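Local coordinates for protein paenibacillus xanthan lyase (Paenibacillus, PDB 6F2P) that cleaves the terminal mannosyl-glucuronosyl linkage of xanthan side chains by an eliminative, lyase-type reaction, at residues A[416-421]-A[513-518]; A[521-526]-A[551-556]; A[424-429]-A[597-602]; A[273-278]-A[290-295]. All blocks are in the same frame, centred on the assembly; numbering follows the deposited sequence.

Contact 1. Residues A[416-421]-A[513-518]; sequences NTDLSQ and ENRKLN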
loop_
_atom_site.group_PDB
_atom_site.type_symbol
_atom_site.label_atom_id
_atom_site.label_comp_id
_atom_site.label_asym_id
_atom_site.label_seq_id
_atom_site.Cartn_x
_atom_site.Cartn_y
_atom_site.Cartn_z
ATOM N N ASN A 416 19.330 14.856 1.537
ATOM C CA ASN A 416 19.531 16.270 1.828
ATOM C C ASN A 416 20.466 16.932 0.823
ATOM O O ASN A 416 20.505 16.520 -0.331
ATOM C CB ASN A 416 19.988 16.494 3.272
ATOM C CG ASN A 416 21.197 15.666 3.643
ATOM O OD1 ASN A 416 22.046 15.371 2.808
ATOM N ND2 ASN A 416 21.282 15.288 4.910
ATOM N N THR A 417 21.215 17.948 1.246
ATOM C CA THR A 417 22.050 18.689 0.303
ATOM C C THR A 417 23.313 17.912 -0.097
ATOM O O THR A 417 23.988 18.245 -1.079
ATOM C CB THR A 417 22.409 20.099 0.822
ATOM O OG1 THR A 417 22.931 20.006 2.148
ATOM C CG2 THR A 417 21.179 20.974 0.847
ATOM N N ASP A 418 23.619 16.864 0.657
ATOM C CA ASP A 418 24.721 15.985 0.306
ATOM C C ASP A 418 24.292 15.132 -0.879
ATOM O O ASP A 418 23.981 13.950 -0.723
ATOM C CB ASP A 418 25.093 15.100 1.498
ATOM C CG ASP A 418 26.315 14.251 1.234
ATOM O OD1 ASP A 418 26.986 14.475 0.211
ATOM O OD2 ASP A 418 26.606 13.360 2.053
ATOM N N LEU A 419 24.287 15.742 -2.062
ATOM C CA LEU A 419 23.735 15.125 -3.268
ATOM C C LEU A 419 24.389 13.803 -3.644
ATOM O O LEU A 419 23.786 12.983 -4.338
ATOM C CB LEU A 419 23.813 16.092 -4.458
ATOM C CG LEU A 419 23.138 17.456 -4.279
ATOM C CD1 LEU A 419 23.105 18.199 -5.598
ATOM C CD2 LEU A 419 21.740 17.309 -3.704
ATOM N N SER A 420 25.619 13.591 -3.189
ATOM C CA SER A 420 26.379 12.432 -3.639
ATOM C C SER A 420 26.289 11.264 -2.668
ATOM O O SER A 420 26.883 10.212 -2.905
ATOM C CB SER A 420 27.848 12.801 -3.871
ATOM O OG SER A 420 28.528 12.917 -2.637
ATOM N N GLN A 421 25.547 11.462 -1.582
ATOM C CA GLN A 421 25.477 10.490 -0.499
ATOM C C GLN A 421 25.372 9.040 -0.962
ATOM O O GLN A 421 26.112 8.179 -0.492
ATOM C CB GLN A 421 24.324 10.829 0.451
ATOM C CG GLN A 421 24.111 9.812 1.568
ATOM C CD GLN A 421 25.320 9.672 2.481
ATOM O OE1 GLN A 421 25.521 8.630 3.102
ATOM N NE2 GLN A 421 26.130 10.720 2.564
ATOM N N GLU A 513 21.857 4.642 11.741
ATOM C CA GLU A 513 22.558 5.424 10.738
ATOM C C GLU A 513 23.686 4.605 10.120
ATOM O O GLU A 513 24.229 3.694 10.753
ATOM C CB GLU A 513 23.097 6.704 11.378
ATOM C CG GLU A 513 23.736 7.684 10.424
ATOM C CD GLU A 513 22.883 7.968 9.196
ATOM O OE1 GLU A 513 22.134 8.966 9.207
ATOM O OE2 GLU A 513 22.977 7.207 8.207
ATOM N N ASN A 514 24.004 4.904 8.866
ATOM C CA ASN A 514 25.223 4.414 8.243
ATOM C C ASN A 514 25.589 5.395 7.146
ATOM O O ASN A 514 25.371 5.131 5.975
ATOM C CB ASN A 514 25.050 2.997 7.684
ATOM C CG ASN A 514 26.385 2.302 7.460
ATOM O OD1 ASN A 514 27.425 2.955 7.411
ATOM N ND2 ASN A 514 26.364 0.982 7.335
ATOM N N ARG A 515 26.126 6.546 7.540
ATOM C CA ARG A 515 26.261 7.676 6.630
ATOM C C ARG A 515 27.639 7.743 6.015
ATOM O O ARG A 515 28.635 7.566 6.710
ATOM C CB ARG A 515 26.017 8.982 7.389
ATOM C CG ARG A 515 25.771 10.195 6.503
ATOM C CD ARG A 515 24.340 10.189 5.991
ATOM N NE ARG A 515 24.038 11.349 5.158
ATOM C CZ ARG A 515 22.923 11.468 4.444
ATOM N NH1 ARG A 515 22.025 10.497 4.472
ATOM N NH2 ARG A 515 22.711 12.547 3.698
ATOM N N LYS A 516 27.702 8.024 4.717
ATOM C CA LYS A 516 28.988 8.245 4.070
ATOM C C LYS A 516 29.495 9.638 4.402
ATOM O O LYS A 516 28.736 10.605 4.365
ATOM C CB LYS A 516 28.890 8.073 2.557
ATOM C CG LYS A 516 30.234 7.813 1.910
ATOM C CD LYS A 516 30.298 8.389 0.526
ATOM C CE LYS A 516 29.226 7.810 -0.349
ATOM N NZ LYS A 516 29.085 8.633 -1.572
ATOM N N LEU A 517 30.783 9.737 4.712
ATOM C CA LEU A 517 31.367 10.983 5.194
ATOM C C LEU A 517 32.187 11.684 4.116
ATOM O O LEU A 517 32.265 11.209 2.981
ATOM C CB LEU A 517 32.224 10.709 6.432
ATOM C CG LEU A 517 31.469 9.914 7.503
ATOM C CD1 LEU A 517 32.318 9.684 8.743
ATOM C CD2 LEU A 517 30.176 10.638 7.864
ATOM N N ASN A 518 32.792 12.817 4.466
ATOM C CA ASN A 518 33.694 13.493 3.548
ATOM C C ASN A 518 34.958 12.660 3.331
ATOM O O ASN A 518 35.107 11.587 3.927
ATOM C CB ASN A 518 34.018 14.915 4.017
ATOM C CG ASN A 518 34.678 14.956 5.384
ATOM O OD1 ASN A 518 35.404 14.040 5.784
ATOM N ND2 ASN A 518 34.435 16.039 6.107
HETATM O O HOH W 1 21.612 12.976 1.321
HETATM O O HOH W 2 24.884 13.779 4.999
HETATM O O HOH W 3 29.102 12.977 3.266
HETATM O O HOH W 4 23.674 6.367 4.336
#

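Contact 2. Residues A[521-526]-A[551-556]; sequences GNNALI and AGSVPG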
loop_
_atom_site.group_PDB
_atom_site.type_symbol
_atom_site.label_atom_id
_atom_site.label_comp_id
_atom_site.label_asym_id
_atom_site.label_seq_id
_atom_site.Cartn_x
_atom_site.Cartn_y
_atom_site.Cartn_z
ATOM N N GLY A 521 36.709 11.696 6.325
ATOM C CA GLY A 521 35.921 10.937 7.274
ATOM C C GLY A 521 35.978 11.579 8.651
ATOM O O GLY A 521 35.978 10.884 9.671
ATOM N N ASN A 522 36.015 12.910 8.688
ATOM C CA ASN A 522 36.180 13.613 9.954
ATOM C C ASN A 522 34.979 14.442 10.396
ATOM O O ASN A 522 35.117 15.297 11.264
ATOM C CB ASN A 522 37.415 14.512 9.906
ATOM C CG ASN A 522 37.204 15.763 9.064
ATOM O OD1 ASN A 522 36.135 15.989 8.496
ATOM N ND2 ASN A 522 38.229 16.594 8.998
ATOM N N ASN A 523 33.829 14.223 9.768
ATOM C CA ASN A 523 32.621 14.974 10.101
ATOM C C ASN A 523 32.391 14.933 11.597
ATOM O O ASN A 523 32.422 13.854 12.194
ATOM C CB ASN A 523 31.412 14.397 9.368
ATOM C CG ASN A 523 31.559 14.470 7.869
ATOM O OD1 ASN A 523 32.430 13.819 7.291
ATOM N ND2 ASN A 523 30.712 15.270 7.226
ATOM N N ALA A 524 32.204 16.098 12.213
ATOM C CA ALA A 524 32.132 16.136 13.670
ATOM C C ALA A 524 30.941 15.322 14.191
ATOM O O ALA A 524 29.815 15.440 13.684
ATOM C CB ALA A 524 32.085 17.552 14.171
ATOM N N LEU A 525 31.214 14.462 15.167
ATOM C CA LEU A 525 30.166 13.705 15.834
ATOM C C LEU A 525 30.050 14.193 17.261
ATOM O O LEU A 525 30.904 13.898 18.090
ATOM C CB LEU A 525 30.461 12.208 15.820
ATOM C CG LEU A 525 29.378 11.348 16.493
ATOM C CD1 LEU A 525 28.205 11.048 15.556
ATOM C CD2 LEU A 525 29.945 10.050 17.038
ATOM N N ILE A 526 28.994 14.946 17.546
ATOM C CA ILE A 526 28.789 15.482 18.881
ATOM C C ILE A 526 27.709 14.695 19.593
ATOM O O ILE A 526 26.592 14.578 19.092
ATOM C CB ILE A 526 28.436 16.976 18.825
ATOM C CG1 ILE A 526 29.570 17.730 18.131
ATOM C CG2 ILE A 526 28.207 17.522 20.221
ATOM C CD1 ILE A 526 29.344 19.198 18.006
ATOM N N ALA A 551 27.765 16.264 11.732
ATOM C CA ALA A 551 27.827 17.408 10.827
ATOM C C ALA A 551 27.895 16.953 9.374
ATOM O O ALA A 551 28.563 15.974 9.050
ATOM C CB ALA A 551 29.005 18.309 11.176
ATOM N N GLY A 552 27.186 17.659 8.500
ATOM C CA GLY A 552 27.118 17.270 7.105
ATOM C C GLY A 552 28.317 17.749 6.318
ATOM O O GLY A 552 28.892 18.794 6.629
ATOM N N SER A 553 28.681 16.995 5.282
ATOM C CA SER A 553 29.849 17.321 4.458
ATOM C C SER A 553 29.656 18.621 3.678
ATOM O O SER A 553 30.601 19.182 3.140
ATOM C CB SER A 553 30.159 16.180 3.488
ATOM O OG SER A 553 30.301 14.951 4.173
ATOM N N VAL A 554 28.416 19.087 3.643
ATOM C CA VAL A 554 28.011 20.244 2.868
ATOM C C VAL A 554 26.900 20.933 3.655
ATOM O O VAL A 554 26.107 20.258 4.321
ATOM C CB VAL A 554 27.500 19.784 1.485
ATOM C CG1 VAL A 554 26.450 20.737 0.911
ATOM C CG2 VAL A 554 28.669 19.596 0.528
ATOM N N PRO A 555 26.858 22.278 3.616
ATOM C CA PRO A 555 25.809 23.048 4.300
ATOM C C PRO A 555 24.417 22.550 3.937
ATOM O O PRO A 555 24.100 22.412 2.751
ATOM C CB PRO A 555 26.012 24.458 3.760
ATOM C CG PRO A 555 27.461 24.517 3.456
ATOM C CD PRO A 555 27.845 23.154 2.967
ATOM N N GLY A 556 23.608 22.270 4.956
ATOM C CA GLY A 556 22.269 21.755 4.747
ATOM C C GLY A 556 22.145 20.257 4.976
ATOM O O GLY A 556 21.049 19.698 4.858
#

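Contact 3. Residues A[424-429]-A[597-602]; sequences DHFWAT and RNFMTL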
loop_
_atom_site.group_PDB
_atom_site.type_symbol
_atom_site.label_atom_id
_atom_site.label_comp_id
_atom_site.label_asym_id
_atom_site.label_seq_id
_atom_site.Cartn_x
_atom_site.Cartn_y
_atom_site.Cartn_z
ATOM N N ASP A 424 28.726 8.126 -5.865
ATOM C CA ASP A 424 30.133 8.268 -5.493
ATOM C C ASP A 424 30.607 6.985 -4.783
ATOM O O ASP A 424 31.400 7.023 -3.841
ATOM C CB ASP A 424 30.303 9.527 -4.631
ATOM C CG ASP A 424 31.732 9.763 -4.179
ATOM O OD1 ASP A 424 32.677 9.529 -4.973
ATOM O OD2 ASP A 424 31.892 10.178 -3.003
ATOM N N HIS A 425 30.074 5.854 -5.244
ATOM C CA HIS A 425 30.438 4.524 -4.752
ATOM C C HIS A 425 29.942 4.182 -3.357
ATOM O O HIS A 425 30.526 3.324 -2.694
ATOM C CB HIS A 425 31.947 4.284 -4.842
ATOM C CG HIS A 425 32.512 4.582 -6.190
ATOM N ND1 HIS A 425 32.112 3.916 -7.328
ATOM C CD2 HIS A 425 33.421 5.505 -6.593
ATOM C CE1 HIS A 425 32.757 4.404 -8.373
ATOM N NE2 HIS A 425 33.559 5.367 -7.951
ATOM N N PHE A 426 28.865 4.834 -2.924
ATOM C CA PHE A 426 28.181 4.441 -1.692
ATOM C C PHE A 426 27.971 2.915 -1.604
ATOM O O PHE A 426 28.390 2.274 -0.633
ATOM C CB PHE A 426 26.834 5.171 -1.550
ATOM C CG PHE A 426 25.939 4.582 -0.491
ATOM C CD1 PHE A 426 26.041 5.002 0.826
ATOM C CD2 PHE A 426 25.018 3.587 -0.807
ATOM C CE1 PHE A 426 25.252 4.452 1.800
ATOM C CE2 PHE A 426 24.220 3.033 0.166
ATOM C CZ PHE A 426 24.331 3.472 1.476
ATOM N N TRP A 427 27.343 2.340 -2.627
ATOM C CA TRP A 427 26.936 0.935 -2.591
ATOM C C TRP A 427 28.064 -0.090 -2.613
ATOM O O TRP A 427 27.871 -1.226 -2.182
ATOM C CB TRP A 427 25.953 0.626 -3.725
ATOM C CG TRP A 427 24.572 1.155 -3.473
ATOM C CD1 TRP A 427 23.961 2.190 -4.120
ATOM C CD2 TRP A 427 23.640 0.690 -2.492
ATOM N NE1 TRP A 427 22.698 2.387 -3.614
ATOM C CE2 TRP A 427 22.477 1.482 -2.611
ATOM C CE3 TRP A 427 23.671 -0.325 -1.528
ATOM C CZ2 TRP A 427 21.358 1.291 -1.804
ATOM C CZ3 TRP A 427 22.559 -0.509 -0.726
ATOM C CH2 TRP A 427 21.415 0.296 -0.871
ATOM N N ALA A 428 29.232 0.298 -3.116
ATOM C CA ALA A 428 30.339 -0.650 -3.236
ATOM C C ALA A 428 31.243 -0.635 -2.012
ATOM O O ALA A 428 32.178 -1.433 -1.920
ATOM C CB ALA A 428 31.147 -0.385 -4.507
ATOM N N THR A 429 30.956 0.265 -1.073
ATOM C CA THR A 429 31.774 0.414 0.132
ATOM C C THR A 429 31.001 0.217 1.434
ATOM O O THR A 429 31.569 -0.260 2.414
ATOM C CB THR A 429 32.441 1.797 0.194
ATOM O OG1 THR A 429 31.462 2.801 -0.095
ATOM C CG2 THR A 429 33.578 1.903 -0.810
ATOM N N ARG A 597 35.751 4.404 0.886
ATOM C CA ARG A 597 34.891 5.475 1.379
ATOM C C ARG A 597 34.740 5.415 2.897
ATOM O O ARG A 597 34.896 4.348 3.505
ATOM C CB ARG A 597 33.530 5.399 0.697
ATOM C CG ARG A 597 33.590 5.698 -0.780
ATOM C CD ARG A 597 34.122 7.099 -0.977
ATOM N NE ARG A 597 34.059 7.527 -2.367
ATOM C CZ ARG A 597 35.090 7.509 -3.204
ATOM N NH1 ARG A 597 36.280 7.082 -2.787
ATOM N NH2 ARG A 597 34.930 7.925 -4.458
ATOM N N ASN A 598 34.440 6.561 3.503
ATOM C CA ASN A 598 34.322 6.667 4.962
ATOM C C ASN A 598 32.882 6.696 5.447
ATOM O O ASN A 598 32.027 7.330 4.831
ATOM C CB ASN A 598 35.055 7.908 5.462
ATOM C CG ASN A 598 36.499 7.948 5.006
ATOM O OD1 ASN A 598 37.229 6.956 5.127
ATOM N ND2 ASN A 598 36.918 9.091 4.454
ATOM N N PHE A 599 32.619 6.013 6.557
ATOM C CA PHE A 599 31.254 5.878 7.061
ATOM C C PHE A 599 31.129 6.095 8.568
ATOM O O PHE A 599 32.007 5.709 9.342
ATOM C CB PHE A 599 30.687 4.496 6.718
ATOM C CG PHE A 599 30.411 4.288 5.259
ATOM C CD1 PHE A 599 31.416 3.865 4.398
ATOM C CD2 PHE A 599 29.137 4.493 4.747
ATOM C CE1 PHE A 599 31.156 3.665 3.041
ATOM C CE2 PHE A 599 28.867 4.293 3.395
ATOM C CZ PHE A 599 29.880 3.879 2.542
ATOM N N MET A 600 30.019 6.711 8.968
ATOM C CA MET A 600 29.620 6.789 10.367
ATOM C C MET A 600 28.413 5.894 10.584
ATOM O O MET A 600 27.339 6.147 10.045
ATOM C CB MET A 600 29.252 8.220 10.755
ATOM C CG MET A 600 28.616 8.319 12.138
ATOM S SD MET A 600 29.720 7.710 13.442
ATOM C CE MET A 600 31.011 8.951 13.349
ATOM N N THR A 601 28.590 4.850 11.378
ATOM C CA THR A 601 27.534 3.876 11.610
ATOM C C THR A 601 27.044 3.925 13.058
ATOM O O THR A 601 27.840 3.791 13.992
ATOM C CB THR A 601 28.050 2.469 11.303
ATOM O OG1 THR A 601 28.750 2.494 10.060
ATOM C CG2 THR A 601 26.905 1.483 11.205
ATOM N N LEU A 602 25.741 4.130 13.242
ATOM C CA LEU A 602 25.138 4.138 14.574
ATOM C C LEU A 602 24.068 3.051 14.636
ATOM O O LEU A 602 23.273 2.922 13.705
ATOM C CB LEU A 602 24.510 5.502 14.863
ATOM C CG LEU A 602 25.379 6.750 14.648
ATOM C CD1 LEU A 602 24.566 8.016 14.833
ATOM C CD2 LEU A 602 26.573 6.761 15.582
#

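Contact 4. Residues A[273-278]-A[290-295]; sequences KGNLMD and LQDDKA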
loop_
_atom_site.group_PDB
_atom_site.type_symbol
_atom_site.label_atom_id
_atom_site.label_comp_id
_atom_site.label_asym_id
_atom_site.label_seq_id
_atom_site.Cartn_x
_atom_site.Cartn_y
_atom_site.Cartn_z
ATOM N N LYS A 273 16.506 16.212 -5.955
ATOM C CA LYS A 273 17.615 17.045 -6.407
ATOM C C LYS A 273 18.577 16.324 -7.358
ATOM O O LYS A 273 19.798 16.397 -7.209
ATOM C CB LYS A 273 18.348 17.626 -5.199
ATOM C CG LYS A 273 17.443 18.481 -4.321
ATOM C CD LYS A 273 18.194 19.054 -3.137
ATOM C CE LYS A 273 17.315 20.005 -2.354
ATOM N NZ LYS A 273 18.077 20.685 -1.268
ATOM N N GLY A 274 18.009 15.609 -8.323
ATOM C CA GLY A 274 18.793 14.970 -9.363
ATOM C C GLY A 274 19.107 13.516 -9.087
ATOM O O GLY A 274 19.778 12.856 -9.882
ATOM N N ASN A 275 18.626 13.022 -7.954
ATOM C CA ASN A 275 18.853 11.643 -7.548
ATOM C C ASN A 275 17.574 10.824 -7.621
ATOM O O ASN A 275 16.603 11.112 -6.926
ATOM C CB ASN A 275 19.398 11.611 -6.121
ATOM C CG ASN A 275 20.746 12.275 -6.001
ATOM O OD1 ASN A 275 21.624 12.074 -6.841
ATOM N ND2 ASN A 275 20.920 13.076 -4.964
ATOM N N LEU A 276 17.567 9.803 -8.468
ATOM C CA LEU A 276 16.433 8.898 -8.529
ATOM C C LEU A 276 16.586 7.947 -7.368
ATOM O O LEU A 276 17.598 7.265 -7.272
ATOM C CB LEU A 276 16.438 8.135 -9.848
ATOM C CG LEU A 276 15.250 7.215 -10.133
ATOM C CD1 LEU A 276 13.944 7.963 -10.010
ATOM C CD2 LEU A 276 15.386 6.604 -11.527
ATOM N N MET A 277 15.601 7.912 -6.477
ATOM C CA MET A 277 15.713 7.134 -5.239
ATOM C C MET A 277 15.961 5.648 -5.476
ATOM O O MET A 277 15.212 4.988 -6.195
ATOM C CB MET A 277 14.470 7.325 -4.367
ATOM C CG MET A 277 14.299 8.740 -3.865
ATOM S SD MET A 277 12.902 8.911 -2.748
ATOM C CE MET A 277 12.996 10.665 -2.435
ATOM N N ASP A 278 17.016 5.131 -4.854
ATOM C CA ASP A 278 17.441 3.746 -5.059
ATOM C C ASP A 278 16.398 2.704 -4.661
ATOM O O ASP A 278 16.409 1.581 -5.169
ATOM C CB ASP A 278 18.734 3.483 -4.293
ATOM C CG ASP A 278 19.922 4.202 -4.893
ATOM O OD1 ASP A 278 19.938 4.400 -6.127
ATOM O OD2 ASP A 278 20.837 4.569 -4.129
ATOM N N LEU A 290 25.358 3.229 -13.125
ATOM C CA LEU A 290 23.966 3.631 -13.062
ATOM C C LEU A 290 23.541 3.916 -11.630
ATOM O O LEU A 290 22.489 3.463 -11.174
ATOM C CB LEU A 290 23.093 2.546 -13.677
ATOM C CG LEU A 290 21.745 2.972 -14.243
ATOM C CD1 LEU A 290 21.895 4.188 -15.153
ATOM C CD2 LEU A 290 21.149 1.790 -14.988
ATOM N N GLN A 291 24.370 4.677 -10.925
ATOM C CA GLN A 291 24.038 5.124 -9.582
ATOM C C GLN A 291 22.928 6.179 -9.630
ATOM O O GLN A 291 22.618 6.709 -10.699
ATOM C CB GLN A 291 25.296 5.631 -8.879
ATOM C CG GLN A 291 26.331 4.529 -8.719
ATOM C CD GLN A 291 27.640 5.000 -8.116
ATOM O OE1 GLN A 291 27.728 5.273 -6.918
ATOM N NE2 GLN A 291 28.671 5.087 -8.946
ATOM N N ASP A 292 22.340 6.482 -8.476
ATOM C CA ASP A 292 21.100 7.266 -8.416
ATOM C C ASP A 292 21.083 8.570 -9.230
ATOM O O ASP A 292 20.077 8.881 -9.890
ATOM C CB ASP A 292 20.642 7.493 -6.960
ATOM C CG ASP A 292 21.594 8.368 -6.159
ATOM O OD1 ASP A 292 22.726 8.626 -6.625
ATOM O OD2 ASP A 292 21.197 8.795 -5.050
ATOM N N ASP A 293 22.189 9.312 -9.211
ATOM C CA ASP A 293 22.264 10.548 -9.993
ATOM C C ASP A 293 22.318 10.284 -11.497
ATOM O O ASP A 293 21.739 11.037 -12.280
ATOM C CB ASP A 293 23.427 11.436 -9.549
ATOM C CG ASP A 293 24.785 10.792 -9.776
ATOM O OD1 ASP A 293 24.872 9.546 -9.865
ATOM O OD2 ASP A 293 25.773 11.550 -9.850
ATOM N N LYS A 294 22.991 9.209 -11.901
ATOM C CA LYS A 294 23.003 8.839 -13.319
ATOM C C LYS A 294 21.653 8.256 -13.731
ATOM O O LYS A 294 21.196 8.473 -14.853
ATOM C CB LYS A 294 24.150 7.864 -13.651
ATOM C CG LYS A 294 25.461 8.532 -14.061
ATOM C CD LYS A 294 25.512 8.813 -15.568
ATOM C CE LYS A 294 26.896 9.296 -16.007
ATOM N NZ LYS A 294 27.117 9.208 -17.489
ATOM N N ALA A 295 21.014 7.532 -12.814
ATOM C CA ALA A 295 19.739 6.874 -13.100
ATOM C C ALA A 295 18.642 7.889 -13.348
ATOM O O ALA A 295 17.659 7.602 -14.027
ATOM C CB ALA A 295 19.342 5.954 -11.955
HETATM O O HOH W 5 21.126 13.761 -11.795
HETATM O O HOH W 6 19.482 7.086 -3.897
HETATM O O HOH W 7 23.036 5.075 -5.905
#

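Contact 1. Residues A[416-421]-A[513-518]
Gln421 lays its side chain over one face of the Arg515 guanidinium, its CG over the centre and 3.5 Å from Arg515 CZ; amide and guanidinium planes are 7° apart, stacked. A bend at chi2 (61°) carries the amide onto the strand, where it is held like a neighbouring peptide. Gln421 OE1 takes the backbone N-H of Lys516 on a lone pair, OE1 to N 2.8 Å, and Gln421 NE2 gives a nearly straight bond (178°) to Lys516 O at 3.2 Å. Gln421 NE2 also donates to Asp418 OD2 at 2.7 Å, from above the carboxylate plane, tying the amide down. Lys516 slides past the glutamine in reverse, its NZ donating to Ser420 O (3.0 Å) and to Asn423 O. Around Asn416, which only touches the guanidinium edge, direct bonding gives way to water: one molecule accepts from Asn416 N and Arg515 NH2, another from Arg515 NE. Asp418 OD2 stays 4.3 Å from Arg515 NH2, out of the guanidinium plane; Arg515 NH1 binds Leu414 O. The loop after strand 411-415 is thus fastened to strand 508-516 of the super-sandwich mainly by amide and peptide groups, the Asp418 charge probably easing burial of the arginine.

Contact 2. Residues A[521-526]-A[551-556]
The carboxamide of Asn523 meets segment 551-556 at its edge, through ND2; no atom of that segment is stacked over either face. Asn523 ND2 donates one N-H to Ala551 O at 2.9 Å, in the amide plane, and the other to Ser553 OG at 3.1 Å, tilted from that plane by 15°. With both protons spent on this loop, the amide is restrained from turning, and the far end is fixed as well, since Asn523 OD1 accepts from the backbone N of Asn518. CG sits beside the backbone N and anti to the carbonyl carbon (chi1 -61°), which swings the amide across to the loop. Ala551 O is met by ND2 from a direction tilted out of its carbonyl plane. Next to the asparagine the main chains themselves pair, Ala551 N giving its hydrogen to Ala524 O at 2.9 Å, in the carbonyl plane. This bond continues, beyond the end of strand 545-550, the antiparallel pairing of that strand with 525-527, where Ile526 is bonded to His549; both strands belong to the large antiparallel sheet of the super-sandwich domain. Replacing Asn523 by an alanine would probably leave Ala551 O and Ser553 OG without their common donor and let the start of the 551-556 loop drift from its neighbour. Apolar contact is slight on this surface, limited to the methyls Ala524 CB and Ala551 CB at 4.4 Å. Arg573 NH1 donates to the carbonyl oxygens of Gly521 and Asn523, in the loop leading into strand 525-527.

Contact 3. Residues A[424-429]-A[597-602]
Phe599 turns the edge of its ring to the short, weakly bonded helix at about 426-429, with Thr429 OG1 in the ring plane and 3.3 Å from Phe599 CZ. The neighbouring ring atom Phe599 CE2 reaches Phe426 CD1 at 3.9 Å, the two side chains crossing at about a right angle. Thr429 also covers the root of the arginine two residues earlier, its CG2 lying 3.8 Å from Arg597 CG. Strand 595-607, carrying both partners, runs between 508-516 and 566-578 in an antiparallel sheet of the super-sandwich domain, the helix packing on one side. Toward the start of the strand, at a partly exposed position, Arg597 bends at chi2 (-60°), bringing its guanidinium to Asp424, which it grips side-on with two nitrogens. Arg597 NH2 makes a salt bridge to Asp424 OD1 at 2.8 Å, from above the carboxylate plane, and Arg597 NE bonds to Asp424 O at 3.1 Å. A lysine in place of Arg597 would probably lose this two-pronged hold, leaving either the carboxylate or the carbonyl of Asp424 without its mate. His425 puts its ring edge toward the guanidinium, CD2 being 3.6 Å from Arg597 NH2, while its ND1 is hydrogen-bonded to Trp580 and its ring stacks on His595.

Contact 4. Residues A[273-278]-A[290-295]
The main chains of 273-278 and 290-295 approach closely enough for Leu276 N to donate to Asp292 O at 3.0 Å, reaching that oxygen from well above its carbonyl plane, and for Asp293 CA to make a CA-H...O contact of 3.4 Å with Gly274 O. Asp292 carries most of the side-chain contact. Its carboxylate lies against the amide of Asn275, the two planes only 6° apart and stacked, with Asp292 OD2 3.6 Å from Asn275 CG; the chi1 of 66°, setting CG between the backbone N and the carbonyl carbon, turns it there. The polar ends of the pair point to another part of the fold, Asp292 OD1 to Asn423 ND2 and Asn275 ND2 to Leu419 O. Leu276 CD2 packs on Ala295 CB at 4.0 Å. Asp278 crosses Asp292 at a slant, its OD2 4.3 Å from Asp292 OD2, and waters mediate: one accepts from Asp278 N and donates to Asp292 OD2, another joins Asp278 OD2 to Asp292 N. Asp278 OD2 also accepts from Trp427 NE1. Asp278 OD1 is salt-bridged to Arg281 NE, and this, with the start of helix 292-307, where Gln291 holds the N-cap position, probably offsets the negative charge. The arrangement is that of a tiny beta hairpin, strands 271-272 and 275-276, set against the first turn of a helix in the alpha-helical domain of a family 8 polysaccharide lyase, where that domain meets the super-sandwich.

In the fold
Contacts 1 and 4 are buried, contact 3 is partly so, and contact 2 lies at the surface. Contacts 1 and 3 hold neighbouring strands of one sheet, 508-516 and 595-607, against successive parts of the chain that follows strand 411-415, with about 8 Å between the centres of the two contacts. Contact 2 belongs to the other, larger sheet but joins contact 1 through Thr417 OG1 and Pro555 O. Contact 4, in the helical domain, reaches across to the super-sandwich, with Asn275 bonded to Leu419, Gln291 to His425 and Asp278 to Trp427. The chemistry differs accordingly: stacked amide and guanidinium in contact 1, uncharged bonds in contact 2, aromatic packing plus a salt bridge in contact 3, hydrated carboxylates in contact 4.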